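Local coordinates for SPCC18.06c protein (Schizosaccharomyces pombe, PDB 2P51), which removes poly(A) tails from mRNA as a metal-dependent 3'-exoribonuclease, the catalytic component of the CCR4-NOT core complex, at residues E190-Y193 with K194-I198; F250-S254 with R255-G259; D117-P121 with E122-L126; T29-Q32 with Q33-L37. One frame throughout, in Å; residues are numbered along the deposited sequence. Where two conformers were deposited one is given.

How the interactions relate
Four short-range contacts mark four places on one DEDD-type nuclease domain. Along the chain come interaction 4, at the start of helix 31-41, interaction 3, at the start of helix 121-129, interaction 1 within helix 189-199, and interaction 2 where helix 238-257 runs out. No two touch: centres lie about 28 to 37 Å apart, interactions 2 and 3 being farthest, on opposite sides of the chain's centre. Side chains of interactions 1 and 3 approach a magnesium ion to about 13 Å and 11 Å; interactions 2 and 4 lie away from the annotated sites. The contacts are thus separate local features of helices around one mixed sheet, interaction 1 packing on helix 170-181, which carries the metal ligand D172.

Interaction 1: residues E190-Y193 with K194-I198; sequences EEFY and KILCI
E190 O is gripped by two donors: K194 N reaches E190 O at 3.1 Å, and a water oxygen donates to E190 O at 2.9 Å. That water also accepts from K194 NZ. The lysine chain bends in its outer half, at chi3 and chi4, which carries NZ back beside this carbonyl and lets one water close a loop between backbone and ammonium. The same pattern, N-H of residue i+4 to C=O of residue i, continues along helix 189-199, and its shortest bond here, L196 N to F192 O at 2.8 Å, lies in the carbonyl plane.

Side chains repeat the spacing. C197 SG sits over one face of the Y193 ring, 3.7 Å from its centroid and 20° off the normal, displaced toward the rim so that CZ is its closest ring atom at 3.5 Å. With CG of Y193 opposite the backbone N (chi1 -175°), the ring lies alongside the following turn, while its OH bonds to the backbone O of N267. On the buried side, F192 CE2 and L196 CD2 meet at 4.0 Å as the two side chains run side by side toward helix 170-181, where A174, L177 and F173 receive them.

The helix thus divides its chemistry: hydrocarbon packs against the helix that carries the metal ligand D172, whereas the lysine bridge uses water, and the polarisable sulfur of C197 rests on an aromatic face.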
loop_
_atom_site.group_PDB
_atom_site.type_symbol
_atom_site.label_atom_id
_atom_site.label_comp_id
_atom_site.label_asym_id
_atom_site.label_seq_id
_atom_site.Cartn_x
_atom_site.Cartn_y
_atom_site.Cartn_z
ATOM N N GLU A 190 -17.888 8.165 -3.885
ATOM C CA GLU A 190 -17.766 8.736 -5.235
ATOM C C GLU A 190 -16.694 9.827 -5.277
ATOM O O GLU A 190 -15.904 9.850 -6.231
ATOM C CB GLU A 190 -19.119 9.304 -5.693
ATOM C CG GLU A 190 -20.263 8.328 -5.740
ATOM C CD GLU A 190 -20.815 7.916 -4.385
ATOM O OE1 GLU A 190 -20.738 8.644 -3.363
ATOM O OE2 GLU A 190 -21.326 6.769 -4.298
ATOM N N GLU A 191 -16.645 10.683 -4.276
ATOM C CA GLU A 191 -15.666 11.756 -4.199
ATOM C C GLU A 191 -14.266 11.213 -3.900
ATOM O O GLU A 191 -13.259 11.677 -4.434
ATOM C CB GLU A 191 -15.996 12.816 -3.130
ATOM C CG GLU A 191 -15.124 14.062 -3.178
ATOM C CD GLU A 191 -15.458 15.178 -2.206
ATOM O OE1 GLU A 191 -16.582 15.268 -1.653
ATOM O OE2 GLU A 191 -14.583 16.049 -1.933
ATOM N N PHE A 192 -14.197 10.230 -3.004
ATOM C CA PHE A 192 -12.912 9.612 -2.711
ATOM C C PHE A 192 -12.345 9.024 -3.984
ATOM O O PHE A 192 -11.160 9.249 -4.283
ATOM C CB PHE A 192 -13.143 8.539 -1.664
ATOM C CG PHE A 192 -11.994 7.596 -1.429
ATOM C CD1 PHE A 192 -10.984 8.022 -0.568
ATOM C CD2 PHE A 192 -11.917 6.348 -2.009
ATOM C CE1 PHE A 192 -9.903 7.189 -0.308
ATOM C CE2 PHE A 192 -10.825 5.551 -1.764
ATOM C CZ PHE A 192 -9.800 5.943 -0.924
ATOM N N TYR A 193 -13.174 8.260 -4.720
ATOM C CA TYR A 193 -12.729 7.596 -5.923
ATOM C C TYR A 193 -12.242 8.601 -6.952
ATOM O O TYR A 193 -11.216 8.398 -7.631
ATOM C CB TYR A 193 -13.908 6.788 -6.482
ATOM C CG TYR A 193 -13.502 5.959 -7.684
ATOM C CD1 TYR A 193 -12.739 4.788 -7.546
ATOM C CD2 TYR A 193 -13.899 6.376 -8.952
ATOM C CE1 TYR A 193 -12.383 4.053 -8.654
ATOM C CE2 TYR A 193 -13.528 5.633 -10.053
ATOM C CZ TYR A 193 -12.775 4.493 -9.903
ATOM O OH TYR A 193 -12.441 3.767 -11.029
ATOM N N LYS A 194 -12.959 9.698 -7.125
ATOM C CA LYS A 194 -12.560 10.698 -8.111
ATOM C C LYS A 194 -11.179 11.265 -7.834
ATOM O O LYS A 194 -10.315 11.414 -8.704
ATOM C CB LYS A 194 -13.585 11.833 -8.074
ATOM C CG LYS A 194 -13.293 13.021 -8.934
ATOM C CD LYS A 194 -14.682 13.722 -9.065
ATOM C CE LYS A 194 -15.708 12.624 -8.731
ATOM N NZ LYS A 194 -15.969 11.717 -9.884
ATOM N N ILE A 195 -10.947 11.624 -6.568
ATOM C CA ILE A 195 -9.644 12.220 -6.229
ATOM C C ILE A 195 -8.591 11.154 -6.261
ATOM O O ILE A 195 -7.467 11.386 -6.722
ATOM C CB ILE A 195 -9.794 12.821 -4.808
ATOM C CG1 ILE A 195 -10.793 13.983 -4.816
ATOM C CG2 ILE A 195 -8.455 13.180 -4.228
ATOM C CD1 ILE A 195 -11.137 14.637 -3.512
ATOM N N LEU A 196 -8.956 9.944 -5.811
ATOM C CA LEU A 196 -7.943 8.881 -5.861
ATOM C C LEU A 196 -7.461 8.652 -7.282
ATOM O O LEU A 196 -6.247 8.493 -7.434
ATOM C CB LEU A 196 -8.461 7.537 -5.366
ATOM C CG LEU A 196 -7.406 6.509 -4.987
ATOM C CD1 LEU A 196 -6.582 6.959 -3.759
ATOM C CD2 LEU A 196 -8.072 5.187 -4.701
ATOM N N CYS A 197 -8.359 8.641 -8.249
ATOM C CA CYS A 197 -7.938 8.345 -9.637
ATOM C C CYS A 197 -7.181 9.492 -10.277
ATOM O O CYS A 197 -6.539 9.385 -11.315
ATOM C CB CYS A 197 -9.170 7.913 -10.468
ATOM S SG CYS A 197 -9.745 6.260 -9.904
ATOM N N ILE A 198 -7.183 10.679 -9.625
ATOM C CA ILE A 198 -6.274 11.726 -10.185
ATOM C C ILE A 198 -4.841 11.498 -9.736
ATOM O O ILE A 198 -3.881 11.644 -10.502
ATOM C CB ILE A 198 -6.812 13.098 -9.763
ATOM C CG1 ILE A 198 -8.139 13.453 -10.463
ATOM C CG2 ILE A 198 -5.771 14.204 -9.935
ATOM C CD1 ILE A 198 -8.820 14.646 -9.821
HETATM O O HOH W 1 -16.610 8.864 -8.827
#

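Interaction 2: residues F250-S254 with R255-G259; sequences FEIRS and RYFDG
At the C-terminal end of helix 238-257 of the DEDD nuclease fold, R253 O accepts twice: weakly from F257 N at 3.2 Å, and from G259 N at 3.0 Å, the latter donor standing 41° out of the carbonyl plane. Just before, Y256 N to I252 O at 2.9 Å is still regular; D258 then takes a positive phi and the chain turns off the helix.

In the charged pair, E251 OE2 offers its anti lone pair to R255 NE at 2.6 Å in an almost straight bond (175°), lying in the guanidinium plane; R255 NH2 adds a weak second bond. A bend at chi2 of E251 brings the carboxylate to this edge, its plane 81° from the guanidinium. With an alanine in place of E251, R255 would probably lose this anionic mate and its guanidinium would be freer to turn.

Apolar contacts occupy another side, where I252 CG2 lies 4.1 Å from F257 CE2 and 4.2 Å from Y256 CD2, and helix 206-213 packs on I252 and F257.

Stacking on a flat group completes the turn: the R253 guanidinium, held by E95 and E96, has F250 CD1 over one face and G259 O over the opposite one, 3.5 Å above its plane.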
loop_
_atom_site.group_PDB
_atom_site.type_symbol
_atom_site.label_atom_id
_atom_site.label_comp_id
_atom_site.label_asym_id
_atom_site.label_seq_id
_atom_site.Cartn_x
_atom_site.Cartn_y
_atom_site.Cartn_z
ATOM N N PHE A 250 2.765 -9.977 -11.436
ATOM C CA PHE A 250 3.352 -10.352 -12.740
ATOM C C PHE A 250 3.016 -11.814 -13.049
ATOM O O PHE A 250 2.809 -12.184 -14.223
ATOM C CB PHE A 250 4.845 -10.066 -12.771
ATOM C CG PHE A 250 5.047 -8.540 -12.875
ATOM C CD1 PHE A 250 4.887 -7.922 -14.098
ATOM C CD2 PHE A 250 5.367 -7.781 -11.746
ATOM C CE1 PHE A 250 5.050 -6.544 -14.223
ATOM C CE2 PHE A 250 5.562 -6.416 -11.865
ATOM C CZ PHE A 250 5.413 -5.816 -13.096
ATOM N N GLU A 251 2.941 -12.637 -11.988
ATOM C CA GLU A 251 2.641 -14.059 -12.274
ATOM C C GLU A 251 1.199 -14.205 -12.734
ATOM O O GLU A 251 0.943 -15.002 -13.661
ATOM C CB GLU A 251 2.913 -14.918 -11.026
ATOM C CG GLU A 251 2.773 -16.408 -11.278
ATOM C CD GLU A 251 3.707 -16.998 -12.314
ATOM O OE1 GLU A 251 4.726 -16.324 -12.600
ATOM O OE2 GLU A 251 3.426 -18.113 -12.828
ATOM N N ILE A 252 0.241 -13.517 -12.143
ATOM C CA ILE A 252 -1.165 -13.550 -12.560
ATOM C C ILE A 252 -1.305 -13.006 -13.970
ATOM O O ILE A 252 -2.027 -13.527 -14.837
ATOM C CB ILE A 252 -1.967 -12.692 -11.524
ATOM C CG1 ILE A 252 -2.163 -13.463 -10.205
ATOM C CG2 ILE A 252 -3.227 -12.109 -12.099
ATOM C CD1 ILE A 252 -2.693 -12.375 -9.202
ATOM N N ARG A 253 -0.569 -11.893 -14.256
ATOM C CA ARG A 253 -0.615 -11.311 -15.592
ATOM C C ARG A 253 -0.142 -12.335 -16.614
ATOM O O ARG A 253 -0.718 -12.497 -17.692
ATOM C CB ARG A 253 0.295 -10.087 -15.666
ATOM C CG ARG A 253 0.067 -9.283 -16.939
ATOM C CD ARG A 253 0.964 -8.040 -16.942
ATOM N NE ARG A 253 2.332 -8.483 -17.224
ATOM C CZ ARG A 253 3.322 -7.623 -17.492
ATOM N NH1 ARG A 253 3.116 -6.293 -17.486
ATOM N NH2 ARG A 253 4.513 -8.149 -17.742
ATOM N N SER A 254 0.941 -13.053 -16.295
ATOM C CA SER A 254 1.434 -14.084 -17.220
ATOM C C SER A 254 0.505 -15.272 -17.362
ATOM O O SER A 254 0.250 -15.737 -18.479
ATOM C CB SER A 254 2.791 -14.563 -16.675
ATOM O OG SER A 254 3.286 -15.582 -17.517
ATOM N N ARG A 255 0.006 -15.787 -16.228
ATOM C CA ARG A 255 -0.783 -17.015 -16.291
ATOM C C ARG A 255 -2.200 -16.772 -16.823
ATOM O O ARG A 255 -2.626 -17.676 -17.544
ATOM C CB ARG A 255 -0.907 -17.662 -14.922
ATOM C CG ARG A 255 0.411 -18.212 -14.372
ATOM C CD ARG A 255 0.133 -19.290 -13.336
ATOM N NE ARG A 255 1.321 -19.660 -12.584
ATOM C CZ ARG A 255 1.436 -20.756 -11.837
ATOM N NH1 ARG A 255 0.402 -21.597 -11.766
ATOM N NH2 ARG A 255 2.578 -20.962 -11.198
ATOM N N TYR A 256 -2.889 -15.697 -16.481
ATOM C CA TYR A 256 -4.320 -15.607 -16.802
ATOM C C TYR A 256 -4.611 -14.539 -17.830
ATOM O O TYR A 256 -5.763 -14.487 -18.300
ATOM C CB TYR A 256 -5.181 -15.405 -15.515
ATOM C CG TYR A 256 -4.705 -16.416 -14.476
ATOM C CD1 TYR A 256 -4.681 -17.777 -14.769
ATOM C CD2 TYR A 256 -4.285 -15.988 -13.235
ATOM C CE1 TYR A 256 -4.267 -18.755 -13.885
ATOM C CE2 TYR A 256 -3.843 -16.947 -12.334
ATOM C CZ TYR A 256 -3.834 -18.305 -12.631
ATOM O OH TYR A 256 -3.353 -19.184 -11.682
ATOM N N PHE A 257 -3.601 -13.731 -18.191
ATOM C CA PHE A 257 -3.827 -12.671 -19.155
ATOM C C PHE A 257 -2.815 -12.718 -20.288
ATOM O O PHE A 257 -2.739 -11.769 -21.060
ATOM C CB PHE A 257 -3.817 -11.297 -18.492
ATOM C CG PHE A 257 -4.933 -11.174 -17.452
ATOM C CD1 PHE A 257 -6.165 -10.683 -17.867
ATOM C CD2 PHE A 257 -4.737 -11.551 -16.131
ATOM C CE1 PHE A 257 -7.210 -10.550 -16.950
ATOM C CE2 PHE A 257 -5.738 -11.416 -15.208
ATOM C CZ PHE A 257 -6.955 -10.924 -15.637
ATOM N N ASP A 258 -2.070 -13.808 -20.390
ATOM C CA ASP A 258 -1.093 -13.998 -21.478
ATOM C C ASP A 258 -0.196 -12.756 -21.665
ATOM O O ASP A 258 0.165 -12.344 -22.763
ATOM C CB ASP A 258 -1.796 -14.373 -22.766
ATOM C CG ASP A 258 -0.861 -14.985 -23.794
ATOM O OD1 ASP A 258 0.169 -15.614 -23.431
ATOM O OD2 ASP A 258 -1.136 -14.864 -25.019
ATOM N N GLY A 259 0.177 -12.153 -20.527
ATOM C CA GLY A 259 1.129 -11.056 -20.605
ATOM C C GLY A 259 0.544 -9.664 -20.669
ATOM O O GLY A 259 1.351 -8.723 -20.557
#

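Interaction 3: residues D117-P121 with E122-L126; sequences DMYAP and ESIEL
The N-terminus of helix 121-129, with A120 at the N-cap position and P121 in the first turn, is where an aromatic side chain from the incoming loop packs against an isoleucine of the helix. CG1 of I124 lies over one face of the Y119 ring, 3.3 Å from CD1 and 3.5 Å from CG, tight packing for carbon on carbon. The two side chains cross at about a right angle. Y119 places CG between its backbone N and carbonyl carbon (chi1 46°), a crowded position that turns the ring toward I124. At the far end Y119 OH bonds to L114 O. Replacing Y119 with an alanine would probably open a gap beside I124 and leave L114 O without this hydroxyl partner.

The start lies near the active site: A120 shares a backbone hydrogen bond with P55, two residues after the metal ligand E53, and the S123 side chain is about 8 Å from that of E53.

The backbone shows where the helix takes hold. P121 has no N-H to give, at a position where that group would lack an i-4 helix carbonyl. A120 O accepts from I124 N at 3.3 Å, in the carbonyl plane, and weakly from S123 N at 3.0 Å; P121 O accepts from E125 N at 3.0 Å.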
loop_
_atom_site.group_PDB
_atom_site.type_symbol
_atom_site.label_atom_id
_atom_site.label_comp_id
_atom_site.label_asym_id
_atom_site.label_seq_id
_atom_site.Cartn_x
_atom_site.Cartn_y
_atom_site.Cartn_z
ATOM N N ASP A 117 -1.259 7.576 21.209
ATOM C CA ASP A 117 -2.012 7.387 19.976
ATOM C C ASP A 117 -3.074 6.312 20.151
ATOM O O ASP A 117 -2.937 5.460 21.017
ATOM C CB ASP A 117 -1.093 6.975 18.814
ATOM C CG ASP A 117 -0.318 8.186 18.320
ATOM O OD1 ASP A 117 -0.808 9.332 18.443
ATOM O OD2 ASP A 117 0.812 8.014 17.817
ATOM N N MET A 118 -4.105 6.417 19.314
ATOM C CA MET A 118 -5.188 5.442 19.342
ATOM C C MET A 118 -4.869 4.211 18.525
ATOM O O MET A 118 -4.168 4.327 17.500
ATOM C CB MET A 118 -6.453 6.094 18.774
ATOM C CG MET A 118 -6.862 7.339 19.528
ATOM S SD MET A 118 -8.376 8.092 18.907
ATOM C CE MET A 118 -7.746 8.870 17.405
ATOM N N TYR A 119 -5.389 3.043 18.876
ATOM C CA TYR A 119 -5.069 1.832 18.094
ATOM C C TYR A 119 -5.858 0.653 18.602
ATOM O O TYR A 119 -6.289 0.693 19.778
ATOM C CB TYR A 119 -3.604 1.447 18.203
ATOM C CG TYR A 119 -2.971 1.452 19.587
ATOM C CD1 TYR A 119 -3.096 0.403 20.483
ATOM C CD2 TYR A 119 -2.210 2.549 19.996
ATOM C CE1 TYR A 119 -2.477 0.465 21.731
ATOM C CE2 TYR A 119 -1.590 2.633 21.212
ATOM C CZ TYR A 119 -1.745 1.573 22.084
ATOM O OH TYR A 119 -1.156 1.580 23.318
ATOM N N ALA A 120 -6.009 -0.366 17.791
ATOM C CA ALA A 120 -6.528 -1.612 18.329
ATOM C C ALA A 120 -5.377 -2.321 19.025
ATOM O O ALA A 120 -4.385 -2.525 18.336
ATOM C CB ALA A 120 -7.066 -2.491 17.229
ATOM N N PRO A 121 -5.486 -2.678 20.295
ATOM C CA PRO A 121 -4.391 -3.415 20.944
ATOM C C PRO A 121 -4.005 -4.671 20.187
ATOM O O PRO A 121 -2.798 -4.969 20.103
ATOM C CB PRO A 121 -4.981 -3.782 22.320
ATOM C CG PRO A 121 -5.880 -2.626 22.582
ATOM C CD PRO A 121 -6.561 -2.367 21.262
ATOM N N GLU A 122 -4.994 -5.384 19.646
ATOM C CA GLU A 122 -4.639 -6.605 18.901
ATOM C C GLU A 122 -3.663 -6.321 17.747
ATOM O O GLU A 122 -2.743 -7.086 17.442
ATOM C CB GLU A 122 -5.915 -7.224 18.361
ATOM C CG GLU A 122 -6.852 -7.752 19.407
ATOM C CD GLU A 122 -7.802 -6.777 20.066
ATOM O OE1 GLU A 122 -7.675 -5.545 19.809
ATOM O OE2 GLU A 122 -8.674 -7.248 20.844
ATOM N N SER A 123 -3.895 -5.207 17.058
ATOM C CA SER A 123 -3.059 -4.898 15.878
ATOM C C SER A 123 -1.642 -4.568 16.282
ATOM O O SER A 123 -0.680 -4.931 15.617
ATOM C CB SER A 123 -3.668 -3.725 15.124
ATOM O OG SER A 123 -4.916 -4.092 14.539
ATOM N N ILE A 124 -1.509 -3.842 17.405
ATOM C CA ILE A 124 -0.148 -3.506 17.901
ATOM C C ILE A 124 0.573 -4.791 18.265
ATOM O O ILE A 124 1.764 -4.966 18.010
ATOM C CB ILE A 124 -0.215 -2.532 19.107
ATOM C CG1 ILE A 124 -0.815 -1.174 18.736
ATOM C CG2 ILE A 124 1.116 -2.355 19.863
ATOM C CD1 ILE A 124 -0.306 -0.554 17.460
ATOM N N GLU A 125 -0.157 -5.726 18.868
ATOM C CA GLU A 125 0.473 -6.991 19.234
ATOM C C GLU A 125 0.907 -7.747 17.983
ATOM O O GLU A 125 2.002 -8.316 17.888
ATOM C CB GLU A 125 -0.469 -7.883 20.078
ATOM C CG GLU A 125 0.264 -9.166 20.451
ATOM C CD GLU A 125 1.466 -8.932 21.349
ATOM O OE1 GLU A 125 2.454 -9.697 21.216
ATOM O OE2 GLU A 125 1.386 -7.995 22.163
ATOM N N LEU A 126 0.040 -7.776 16.984
ATOM C CA LEU A 126 0.388 -8.484 15.727
ATOM C C LEU A 126 1.590 -7.822 15.066
ATOM O O LEU A 126 2.500 -8.513 14.582
ATOM C CB LEU A 126 -0.795 -8.433 14.786
ATOM C CG LEU A 126 -0.666 -9.028 13.382
ATOM C CD1 LEU A 126 -0.325 -10.527 13.408
ATOM C CD2 LEU A 126 -2.012 -8.841 12.670
#

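Interaction 4: residues T29-Q32 with Q33-L37; sequences TNLQ and QEMNL
E34 can be traced outward from its backbone against N30, one turn earlier at the start of helix 31-41. Its N-H bonds to N30 O at 3.0 Å, nearly along the C=O axis, and CB rests 3.5 Å from that same oxygen. CG, placed beside the backbone N (chi1 -67°), approaches N30 O at 3.3 Å and passes N30 ND2 at 3.7 Å. The chain then bends at chi2, and the carboxylate splits its partners: OE1 accepts from W106 NE1, while OE2 forms a salt bridge with R24 and accepts from a water. That water also donates to Q33 OE1 at 2.6 Å and accepts from N30 ND2 at 3.0 Å, so it joins three side chains. The N30 amide, turned 53° from the carboxylate, bonds through OD1 to W27 N and through ND2 to D25 O. It makes no capping bond to the helix.

Around the helix, L31 CD1 meets M35 CG at 3.9 Å, both side chains leaning toward L150 of helix 144-152 and F108 of the sheet.

The buried carboxylate thus meets W106 NE1, R24 and a water. The bonds to R24 and W106 tie the helix start to strands 23-26 and 105-109, and this setting would be expected to stabilise the negative charge.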
loop_
_atom_site.group_PDB
_atom_site.type_symbol
_atom_site.label_atom_id
_atom_site.label_comp_id
_atom_site.label_asym_id
_atom_site.label_seq_id
_atom_site.Cartn_x
_atom_site.Cartn_y
_atom_site.Cartn_z
ATOM N N THR A 29 15.517 10.118 9.277
ATOM C CA THR A 29 16.922 10.478 9.063
ATOM C C THR A 29 17.431 10.220 7.637
ATOM O O THR A 29 18.421 10.810 7.227
ATOM C CB THR A 29 17.839 9.733 10.064
ATOM O OG1 THR A 29 17.490 8.338 10.050
ATOM C CG2 THR A 29 17.607 10.191 11.491
ATOM N N ASN A 30 16.733 9.343 6.889
ATOM C CA ASN A 30 17.204 9.073 5.534
ATOM C C ASN A 30 16.045 9.196 4.524
ATOM O O ASN A 30 16.204 8.766 3.373
ATOM C CB ASN A 30 17.898 7.713 5.460
ATOM C CG ASN A 30 16.938 6.581 5.763
ATOM O OD1 ASN A 30 15.886 6.773 6.377
ATOM N ND2 ASN A 30 17.303 5.375 5.319
ATOM N N LEU A 31 14.984 9.850 4.940
ATOM C CA LEU A 31 13.835 10.065 4.023
ATOM C C LEU A 31 14.220 10.700 2.711
ATOM O O LEU A 31 13.851 10.224 1.617
ATOM C CB LEU A 31 12.775 10.924 4.723
ATOM C CG LEU A 31 11.574 11.311 3.829
ATOM C CD1 LEU A 31 10.793 10.084 3.382
ATOM C CD2 LEU A 31 10.715 12.305 4.599
ATOM N N GLN A 32 14.977 11.785 2.820
ATOM C CA GLN A 32 15.248 12.504 1.564
ATOM C C GLN A 32 16.134 11.708 0.619
ATOM O O GLN A 32 15.941 11.641 -0.605
ATOM C CB GLN A 32 15.872 13.877 1.884
ATOM C CG GLN A 32 16.113 14.681 0.635
ATOM C CD GLN A 32 14.918 15.475 0.151
ATOM O OE1 GLN A 32 14.128 14.981 -0.671
ATOM N NE2 GLN A 32 14.800 16.704 0.647
ATOM N N GLN A 33 17.160 11.052 1.170
ATOM C CA GLN A 33 18.070 10.231 0.365
ATOM C C GLN A 33 17.342 9.103 -0.352
ATOM O O GLN A 33 17.525 8.766 -1.517
ATOM C CB GLN A 33 19.150 9.693 1.326
ATOM C CG GLN A 33 20.209 8.798 0.789
ATOM C CD GLN A 33 21.238 8.340 1.820
ATOM O OE1 GLN A 33 20.996 7.477 2.677
ATOM N NE2 GLN A 33 22.421 8.950 1.717
ATOM N N GLU A 34 16.449 8.456 0.431
ATOM C CA GLU A 34 15.777 7.302 -0.161
ATOM C C GLU A 34 14.778 7.770 -1.212
ATOM O O GLU A 34 14.642 7.119 -2.259
ATOM C CB GLU A 34 15.133 6.453 0.951
ATOM C CG GLU A 34 16.202 5.811 1.848
ATOM C CD GLU A 34 17.131 4.878 1.081
ATOM O OE1 GLU A 34 16.720 4.141 0.121
ATOM O OE2 GLU A 34 18.330 4.886 1.444
ATOM N N MET A 35 14.057 8.884 -0.934
ATOM C CA MET A 35 13.162 9.386 -1.994
ATOM C C MET A 35 13.969 9.778 -3.224
ATOM O O MET A 35 13.498 9.559 -4.350
ATOM C CB MET A 35 12.323 10.574 -1.489
ATOM C CG MET A 35 11.273 10.155 -0.453
ATOM S SD MET A 35 10.088 8.934 -1.119
ATOM C CE MET A 35 9.524 9.838 -2.509
ATOM N N ASN A 36 15.161 10.320 -3.027
ATOM C CA ASN A 36 15.997 10.707 -4.178
ATOM C C ASN A 36 16.342 9.446 -4.972
ATOM O O ASN A 36 16.312 9.480 -6.214
ATOM C CB ASN A 36 17.288 11.442 -3.790
ATOM C CG ASN A 36 17.091 12.844 -3.312
ATOM O OD1 ASN A 36 17.993 13.481 -2.690
ATOM N ND2 ASN A 36 15.926 13.372 -3.608
ATOM N N LEU A 37 16.662 8.365 -4.276
ATOM C CA LEU A 37 17.002 7.111 -4.985
ATOM C C LEU A 37 15.805 6.604 -5.779
ATOM O O LEU A 37 15.923 6.253 -6.951
ATOM C CB LEU A 37 17.487 6.072 -3.998
ATOM C CG LEU A 37 17.955 4.722 -4.567
ATOM C CD1 LEU A 37 19.017 4.856 -5.652
ATOM C CD2 LEU A 37 18.453 3.855 -3.423
HETATM O O HOH W 2 19.650 5.430 3.518
#